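Local atomic coordinates of possible metal-dependent hydrolase (Veillonella parvula, PDB entry 3RPC), a protein that is probably a hydrolase of the metallo-beta-lactamase superfamily that relies on a pair of zinc ions. Residues P184-M189 against K221-H226. Numbering follows the deposited sequence.
With ZN (zinc ion), chain F.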
# COMPACT_ATOMS: atom_id res chain seq x y z
N PRO A 184 16.78 -5.95 3.72
CA PRO A 184 17.12 -7.12 2.91
C PRO A 184 18.58 -7.16 2.46
O PRO A 184 19.17 -6.11 2.13
CB PRO A 184 16.18 -7.01 1.71
CG PRO A 184 15.80 -5.55 1.64
CD PRO A 184 15.78 -5.08 3.07
N ASN A 185 19.14 -8.36 2.44
CA ASN A 185 20.51 -8.60 2.00
C ASN A 185 20.58 -8.94 0.52
O ASN A 185 21.63 -8.82 -0.10
CB ASN A 185 21.11 -9.74 2.82
CG ASN A 185 20.91 -9.54 4.31
OD1 ASN A 185 20.15 -10.27 4.94
ND2 ASN A 185 21.57 -8.54 4.88
N VAL A 186 19.45 -9.39 -0.04
CA VAL A 186 19.33 -9.71 -1.46
C VAL A 186 18.06 -9.05 -1.97
O VAL A 186 17.01 -9.17 -1.33
CB VAL A 186 19.23 -11.23 -1.69
CG1 VAL A 186 19.05 -11.56 -3.18
CG2 VAL A 186 20.47 -11.92 -1.13
N ILE A 187 18.15 -8.34 -3.09
CA ILE A 187 17.01 -7.58 -3.59
C ILE A 187 16.78 -7.92 -5.06
O ILE A 187 17.62 -7.61 -5.91
CB ILE A 187 17.24 -6.07 -3.41
CG1 ILE A 187 17.52 -5.77 -1.93
CG2 ILE A 187 16.05 -5.26 -3.94
CD1 ILE A 187 17.94 -4.31 -1.67
N ILE A 188 15.66 -8.57 -5.35
CA ILE A 188 15.34 -9.01 -6.70
C ILE A 188 14.35 -8.00 -7.28
O ILE A 188 13.24 -7.86 -6.77
CB ILE A 188 14.73 -10.43 -6.69
CG1 ILE A 188 15.70 -11.42 -6.05
CG2 ILE A 188 14.39 -10.87 -8.10
CD1 ILE A 188 15.07 -12.76 -5.71
N MSE A 189 14.77 -7.30 -8.34
CA MSE A 189 14.03 -6.17 -8.90
C MSE A 189 13.59 -6.42 -10.33
O MSE A 189 14.36 -6.97 -11.13
CB MSE A 189 14.93 -4.93 -8.92
CG MSE A 189 15.62 -4.60 -7.62
SE MSE A 189 16.83 -3.08 -7.90
CE MSE A 189 15.53 -1.73 -8.46
N LYS A 221 22.99 -7.49 -2.25
CA LYS A 221 23.19 -8.09 -3.56
C LYS A 221 21.92 -7.83 -4.36
O LYS A 221 20.85 -8.35 -4.03
CB LYS A 221 23.42 -9.59 -3.43
CG LYS A 221 23.68 -10.28 -4.74
CD LYS A 221 24.92 -11.16 -4.66
CE LYS A 221 24.75 -12.26 -3.63
NZ LYS A 221 26.04 -12.93 -3.33
N ILE A 222 22.02 -6.99 -5.38
CA ILE A 222 20.88 -6.69 -6.21
C ILE A 222 20.84 -7.62 -7.42
O ILE A 222 21.88 -7.91 -8.02
CB ILE A 222 20.91 -5.22 -6.64
CG1 ILE A 222 20.74 -4.35 -5.39
CG2 ILE A 222 19.85 -4.95 -7.68
CD1 ILE A 222 21.30 -2.96 -5.52
N ILE A 223 19.65 -8.12 -7.75
CA ILE A 223 19.48 -9.02 -8.89
C ILE A 223 18.39 -8.43 -9.77
O ILE A 223 17.25 -8.31 -9.33
CB ILE A 223 19.07 -10.44 -8.42
CG1 ILE A 223 20.15 -11.02 -7.50
CG2 ILE A 223 18.85 -11.36 -9.62
CD1 ILE A 223 19.80 -12.38 -6.87
N ALA A 224 18.75 -8.04 -10.99
CA ALA A 224 17.81 -7.41 -11.92
C ALA A 224 17.23 -8.41 -12.90
O ALA A 224 17.97 -9.12 -13.60
CB ALA A 224 18.49 -6.26 -12.66
N VAL A 225 15.90 -8.46 -12.96
CA VAL A 225 15.19 -9.42 -13.81
C VAL A 225 14.02 -8.75 -14.54
O VAL A 225 13.96 -7.52 -14.62
CB VAL A 225 14.72 -10.65 -13.00
CG1 VAL A 225 15.92 -11.38 -12.39
CG2 VAL A 225 13.72 -10.25 -11.92
N HIS A 226 13.09 -9.55 -15.06
CA HIS A 226 11.91 -9.05 -15.79
C HIS A 226 12.30 -8.40 -17.12
O HIS A 226 11.74 -7.39 -17.53
CB HIS A 226 11.08 -8.10 -14.91
CG HIS A 226 9.63 -8.01 -15.29
ND1 HIS A 226 9.21 -7.58 -16.53
CD2 HIS A 226 8.50 -8.27 -14.59
CE1 HIS A 226 7.89 -7.60 -16.59
NE2 HIS A 226 7.43 -8.01 -15.42
ZN ZN F . 5.20 -8.00 -15.03
O HOH W 1 2.95 -7.82 -15.49
O HOH W 2 5.18 -5.80 -16.35
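Met189 O accepts the N-H of Val225 at 2.8 Å, nearly end-on to the carbonyl (C=O...N 174°). Val225 CG2 lies 3.4 Å from Met189 O, in van der Waals contact. With chi1 -61°, this methyl falls between its own backbone N and carbonyl carbon, on the side of Met189 O. Four more backbone bonds run back to Lys221 N and Asn185 O in a regular parallel ladder. CA-H...O contacts fill in between, such as Ile188 CA to Ile223 O at 3.3 Å.

On one face, Ile188 CG2 meets Val225 CG2 at 3.9 Å, and Val186 CG1 lies against Ile223 CD1. Tyr7 of strand 6-11 packs on Ile188 and Val225. On the other face, Met189 SE (a selenomethionine) rests on Ile222 CG2 at 3.6 Å. Met213 of helix 207-216 packs on Ile187 and Ile222.

Just past the strand end, His226 NE2 binds a zinc ion at 2.3 Å, together with Asp76, His77, Asp168 and two waters. Strand 186-190, helix 207-216 and strand 221-225 form a beta-alpha-beta unit. The histidine at this strand end completes one half of a two-zinc site that shares Asp168, as in the metallo-beta-lactamase fold.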